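Local coordinates for tetrapyrrole methylase family protein (PDB 3HH1), which probably methylates the ribose 2'-oxygen of a cytidine in 16S rRNA using S-adenosylmethionine, and is represented here by its N-terminal domain, at residues Lys5-Val11 with Gly108-Val114; Lys55-Ser59 with Gln71-Leu75. All blocks are in the same frame, centred on the assembly; numbering follows the deposited sequence.

In the fold
Both contacts lie in the N-terminal domain of this tetrapyrrole methylase family protein, built on a five-stranded parallel sheet flanked by helices. Interaction 1 pairs the first strand, 8-13, with the last, 111-114; interaction 2 packs helix 65-77 against the strand 57-59 that precedes it. In the sheet order 57-59, 34-37, 82-87, 8-13, 111-114, the two contacts involve the two outermost strands of the chain, with centres about 13 Å apart. I73 packs on L109 and V72 on L8, so one helix, lying against one face of the sheet, touches both contacts. Interaction 1 thus closes the domain's chain by joining its first and last strands, with interaction 2 nested inside that closure.

Interaction 1. Residues Lys5-Val11 with Gly108-Val114; sequences KGTLYVV and GLPVVPV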
loop_
_atom_site.group_PDB
_atom_site.type_symbol
_atom_site.label_atom_id
_atom_site.label_comp_id
_atom_site.label_asym_id
_atom_site.label_seq_id
_atom_site.Cartn_x
_atom_site.Cartn_y
_atom_site.Cartn_z
ATOM N N LYS A 5 -11.280 15.149 13.794
ATOM C CA LYS A 5 -10.313 14.893 12.755
ATOM C C LYS A 5 -11.036 14.280 11.548
ATOM O O LYS A 5 -11.933 13.435 11.711
ATOM C CB LYS A 5 -9.269 13.894 13.256
ATOM C CG LYS A 5 -8.449 14.328 14.418
ATOM C CD LYS A 5 -7.542 13.191 14.940
ATOM C CE LYS A 5 -6.609 13.712 16.020
ATOM N NZ LYS A 5 -5.651 12.718 16.550
ATOM N N GLY A 6 -10.652 14.693 10.353
ATOM C CA GLY A 6 -11.080 14.018 9.141
ATOM C C GLY A 6 -10.314 12.730 8.995
ATOM O O GLY A 6 -9.236 12.529 9.586
ATOM N N THR A 7 -10.885 11.852 8.191
ATOM C CA THR A 7 -10.330 10.550 7.893
ATOM C C THR A 7 -9.769 10.556 6.493
ATOM O O THR A 7 -10.399 11.090 5.560
ATOM C CB THR A 7 -11.440 9.485 8.038
ATOM O OG1 THR A 7 -11.801 9.387 9.425
ATOM C CG2 THR A 7 -10.998 8.091 7.527
ATOM N N LEU A 8 -8.581 9.953 6.346
ATOM C CA LEU A 8 -8.036 9.655 5.044
ATOM C C LEU A 8 -8.552 8.259 4.620
ATOM O O LEU A 8 -8.114 7.222 5.199
ATOM C CB LEU A 8 -6.528 9.666 5.049
ATOM C CG LEU A 8 -5.890 9.471 3.673
ATOM C CD1 LEU A 8 -6.277 10.644 2.645
ATOM C CD2 LEU A 8 -4.388 9.309 3.745
ATOM N N TYR A 9 -9.481 8.205 3.672
ATOM C CA TYR A 9 -9.968 6.930 3.128
ATOM C C TYR A 9 -9.124 6.502 1.953
ATOM O O TYR A 9 -8.925 7.282 1.044
ATOM C CB TYR A 9 -11.415 7.058 2.644
ATOM C CG TYR A 9 -12.393 7.239 3.770
ATOM C CD1 TYR A 9 -12.709 6.189 4.604
ATOM C CD2 TYR A 9 -12.960 8.483 4.033
ATOM C CE1 TYR A 9 -13.568 6.341 5.642
ATOM C CE2 TYR A 9 -13.804 8.653 5.079
ATOM C CZ TYR A 9 -14.135 7.578 5.884
ATOM O OH TYR A 9 -15.005 7.744 6.950
ATOM N N VAL A 10 -8.567 5.307 1.999
ATOM C CA VAL A 10 -7.775 4.783 0.906
ATOM C C VAL A 10 -8.690 3.846 0.091
ATOM O O VAL A 10 -9.133 2.785 0.578
ATOM C CB VAL A 10 -6.515 4.059 1.406
ATOM C CG1 VAL A 10 -5.706 3.619 0.223
ATOM C CG2 VAL A 10 -5.680 5.014 2.327
ATOM N N VAL A 11 -8.936 4.241 -1.158
ATOM C CA VAL A 11 -9.887 3.597 -2.027
ATOM C C VAL A 11 -9.147 2.971 -3.201
ATOM O O VAL A 11 -8.498 3.683 -3.990
ATOM C CB VAL A 11 -10.937 4.616 -2.523
ATOM C CG1 VAL A 11 -12.007 3.890 -3.326
ATOM C CG2 VAL A 11 -11.562 5.391 -1.326
ATOM N N GLY A 108 -1.209 11.531 13.530
ATOM C CA GLY A 108 -2.239 11.046 14.423
ATOM C C GLY A 108 -3.632 11.123 13.815
ATOM O O GLY A 108 -4.631 11.180 14.541
ATOM N N LEU A 109 -3.700 11.083 12.488
ATOM C CA LEU A 109 -4.966 11.151 11.776
ATOM C C LEU A 109 -5.355 9.758 11.268
ATOM O O LEU A 109 -4.496 8.979 10.887
ATOM C CB LEU A 109 -4.850 12.154 10.622
ATOM C CG LEU A 109 -4.471 13.586 11.048
ATOM C CD1 LEU A 109 -4.009 14.417 9.808
ATOM C CD2 LEU A 109 -5.648 14.267 11.727
ATOM N N PRO A 110 -6.657 9.451 11.256
ATOM C CA PRO A 110 -7.141 8.119 10.913
ATOM C C PRO A 110 -6.961 7.803 9.431
ATOM O O PRO A 110 -7.176 8.681 8.596
ATOM C CB PRO A 110 -8.628 8.167 11.250
ATOM C CG PRO A 110 -8.937 9.456 11.728
ATOM C CD PRO A 110 -7.730 10.319 11.759
ATOM N N VAL A 111 -6.484 6.603 9.134
ATOM C CA VAL A 111 -6.295 6.156 7.749
ATOM C C VAL A 111 -7.073 4.851 7.640
ATOM O O VAL A 111 -6.800 3.913 8.402
ATOM C CB VAL A 111 -4.829 5.929 7.392
ATOM C CG1 VAL A 111 -4.703 5.415 5.938
ATOM C CG2 VAL A 111 -3.997 7.269 7.602
ATOM N N VAL A 112 -8.061 4.833 6.756
ATOM C CA VAL A 112 -9.041 3.758 6.689
ATOM C C VAL A 112 -9.155 3.200 5.292
ATOM O O VAL A 112 -9.447 3.932 4.341
ATOM C CB VAL A 112 -10.428 4.264 7.133
ATOM C CG1 VAL A 112 -11.526 3.151 6.948
ATOM C CG2 VAL A 112 -10.341 4.769 8.565
ATOM N N PRO A 113 -8.965 1.882 5.154
ATOM C CA PRO A 113 -9.099 1.295 3.821
ATOM C C PRO A 113 -10.562 1.140 3.414
ATOM O O PRO A 113 -11.388 0.822 4.267
ATOM C CB PRO A 113 -8.431 -0.075 3.988
ATOM C CG PRO A 113 -8.577 -0.418 5.454
ATOM C CD PRO A 113 -8.544 0.904 6.178
ATOM N N VAL A 114 -10.865 1.364 2.141
ATOM C CA VAL A 114 -12.203 1.098 1.630
ATOM C C VAL A 114 -12.094 -0.026 0.596
ATOM O O VAL A 114 -11.626 0.242 -0.516
ATOM C CB VAL A 114 -12.861 2.328 1.052
ATOM C CG1 VAL A 114 -14.313 1.981 0.597
ATOM C CG2 VAL A 114 -12.864 3.382 2.107
#
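Y9 turns the CD1 side of its ring to the neighbouring strand, where CB of V112 and CG2 of V114 come in obliquely, CG2 at 3.8 Å from CD1. One face of the ring carries the methyl CG2 of T7, 3.5 Å above the plane and over its centre. That methyl also touches CG2 of V112, forming a small apolar cluster. The T7 hydroxyl is anti to the carbonyl carbon (chi1 -68°), which lays OG1 against the P110 ring, 3.7 Å from CG.

Between 8-11 and 111-114 the backbones pair as parallel strands. L8 N donates to P110 O and V112 N returns to L8 O; V10 N then donates to V112 O and V114 N to V10 O, the last bond 2.7 Å long. Y9 and V11 bond on their other edge to strand 82-87, so 8-13 is an inner strand of this alpha/beta sheet and 111-114 borders it within the chain. L8, V10, V111 and P113 share one face, where CG2 of V10 meets CG1 of V111 at 3.8 Å; helix 98-106 covers L8 and V111, while I93 of the second subunit packs on V10, V111 and P113. On the face of Y9, V11, V112 and V114 lies helix 23-31.

Before the strands begin, the extended K5 chain slants past L109, whose CD2 lies 3.9 Å from CD of K5, and NZ donates to G108 O at 2.7 Å. G108, with positive phi, closes helix 98-106 in a Schellman motif. Nearby, the buried G6 O has no hydrogen-bond partner in the model; CD of P110 sits 3.4 Å from it.

Interaction 2. Residues Lys55-Ser59 with Gln71-Leu75; sequences KRLVS and QVIEL
Q71 crosses R56 obliquely, its chain from CB to OE1 passing the single nitrogen NH2. CB is 4.0 Å from R56 NH2, and CG and CD stay close to it because the chain leaves the helix with CG anti to the carbonyl carbon (chi1 -71°) and runs on extended. OE1 then accepts from NH2 at 3.1 Å, a bent bond with an N-H...O angle of 143°. The oxygen sits at the guanidinium edge, in its plane, but NH2 stands well above the amide plane, the two planes being 63° apart. A water reinforces the pair, accepting from R56 NE and donating to OE1 and L57 O. At the other tip, NE2 passes V58 CG1 at 3.4 Å and donates to a second water.

Below this polar layer, V58 CG1 meets V72 CG2 at 4.1 Å, at the start of the crossover to strand 82-87; V72 and L75 also rest on strand 34-37. A leucine in place of Q71 would probably leave R56 NH2 without its amide acceptor, the bridging water with L57 O but no OE1, and the water at NE2 without that donor. Within this contact R56 meets a neutral amide and water, E74 OE1 being 6.9 Å from NH2, too far for a salt bridge; its charge is probably met largely by solvent.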
loop_
_atom_site.group_PDB
_atom_site.type_symbol
_atom_site.label_atom_id
_atom_site.label_comp_id
_atom_site.label_asym_id
_atom_site.label_seq_id
_atom_site.Cartn_x
_atom_site.Cartn_y
_atom_site.Cartn_z
ATOM N N LYS A 55 -15.181 18.012 -8.079
ATOM C CA LYS A 55 -14.383 17.596 -6.956
ATOM C C LYS A 55 -13.004 18.278 -6.892
ATOM O O LYS A 55 -12.293 18.378 -7.897
ATOM C CB LYS A 55 -14.205 16.100 -7.064
ATOM C CG LYS A 55 -13.626 15.391 -5.880
ATOM C CD LYS A 55 -14.431 15.526 -4.569
ATOM C CE LYS A 55 -15.763 14.866 -4.621
ATOM N NZ LYS A 55 -16.627 15.329 -3.515
ATOM N N ARG A 56 -12.594 18.695 -5.712
ATOM C CA ARG A 56 -11.209 19.207 -5.540
ATOM C C ARG A 56 -10.238 18.025 -5.625
ATOM O O ARG A 56 -10.355 17.060 -4.882
ATOM C CB ARG A 56 -11.038 19.908 -4.217
ATOM C CG ARG A 56 -9.676 20.456 -3.987
ATOM C CD ARG A 56 -9.487 20.973 -2.583
ATOM N NE ARG A 56 -8.103 21.384 -2.414
ATOM C CZ ARG A 56 -7.593 21.831 -1.279
ATOM N NH1 ARG A 56 -8.344 21.939 -0.202
ATOM N NH2 ARG A 56 -6.319 22.152 -1.221
ATOM N N LEU A 57 -9.255 18.145 -6.507
ATOM C CA LEU A 57 -8.244 17.100 -6.667
ATOM C C LEU A 57 -6.932 17.582 -6.099
ATOM O O LEU A 57 -6.535 18.734 -6.335
ATOM C CB LEU A 57 -8.039 16.755 -8.136
ATOM C CG LEU A 57 -9.218 16.170 -8.894
ATOM C CD1 LEU A 57 -8.710 15.750 -10.276
ATOM C CD2 LEU A 57 -9.887 15.008 -8.123
ATOM N N VAL A 58 -6.234 16.713 -5.378
ATOM C CA VAL A 58 -4.855 17.006 -4.930
ATOM C C VAL A 58 -3.929 16.054 -5.684
ATOM O O VAL A 58 -4.023 14.857 -5.529
ATOM C CB VAL A 58 -4.699 16.803 -3.422
ATOM C CG1 VAL A 58 -3.197 17.005 -2.991
ATOM C CG2 VAL A 58 -5.644 17.762 -2.656
ATOM N N SER A 59 -3.089 16.567 -6.559
ATOM C CA SER A 59 -2.316 15.710 -7.401
ATOM C C SER A 59 -0.894 15.603 -6.835
ATOM O O SER A 59 -0.224 16.600 -6.604
ATOM C CB SER A 59 -2.337 16.220 -8.830
ATOM O OG SER A 59 -1.539 17.358 -8.925
ATOM N N GLN A 71 -1.418 19.872 1.787
ATOM C CA GLN A 71 -2.826 20.100 1.483
ATOM C C GLN A 71 -3.736 19.051 2.120
ATOM O O GLN A 71 -4.803 19.398 2.660
ATOM C CB GLN A 71 -3.077 20.102 -0.017
ATOM C CG GLN A 71 -2.530 21.327 -0.714
ATOM C CD GLN A 71 -2.797 21.231 -2.178
ATOM O OE1 GLN A 71 -3.591 21.970 -2.705
ATOM N NE2 GLN A 71 -2.227 20.252 -2.816
ATOM N N VAL A 72 -3.315 17.793 2.055
ATOM C CA VAL A 72 -4.112 16.693 2.606
ATOM C C VAL A 72 -4.150 16.786 4.122
ATOM O O VAL A 72 -5.235 16.687 4.718
ATOM C CB VAL A 72 -3.570 15.320 2.152
ATOM C CG1 VAL A 72 -4.137 14.138 3.004
ATOM C CG2 VAL A 72 -3.793 15.132 0.641
ATOM N N ILE A 73 -2.997 17.006 4.750
ATOM C CA ILE A 73 -2.956 17.106 6.210
ATOM C C ILE A 73 -3.768 18.285 6.703
ATOM O O ILE A 73 -4.500 18.155 7.684
ATOM C CB ILE A 73 -1.502 17.179 6.782
ATOM C CG1 ILE A 73 -0.701 15.897 6.477
ATOM C CG2 ILE A 73 -1.492 17.506 8.310
ATOM C CD1 ILE A 73 -1.158 14.655 7.159
ATOM N N GLU A 74 -3.686 19.426 6.017
ATOM C CA GLU A 74 -4.467 20.581 6.409
ATOM C C GLU A 74 -5.939 20.286 6.310
ATOM O O GLU A 74 -6.707 20.644 7.220
ATOM C CB GLU A 74 -4.066 21.819 5.614
ATOM C CG GLU A 74 -2.695 22.301 6.055
ATOM C CD GLU A 74 -2.179 23.518 5.310
ATOM O OE1 GLU A 74 -2.867 24.016 4.398
ATOM O OE2 GLU A 74 -1.051 23.964 5.631
ATOM N N LEU A 75 -6.369 19.637 5.230
ATOM C CA LEU A 75 -7.795 19.329 5.079
ATOM C C LEU A 75 -8.286 18.366 6.188
ATOM O O LEU A 75 -9.338 18.571 6.765
ATOM C CB LEU A 75 -8.047 18.759 3.719
ATOM C CG LEU A 75 -9.428 18.835 3.063
ATOM C CD1 LEU A 75 -10.266 20.086 3.412
ATOM C CD2 LEU A 75 -9.225 18.718 1.585
HETATM O O HOH W 1 -5.868 22.025 2.127
HETATM O O HOH W 2 -6.188 21.116 -4.455
HETATM O O HOH W 3 -2.424 19.856 -5.807
#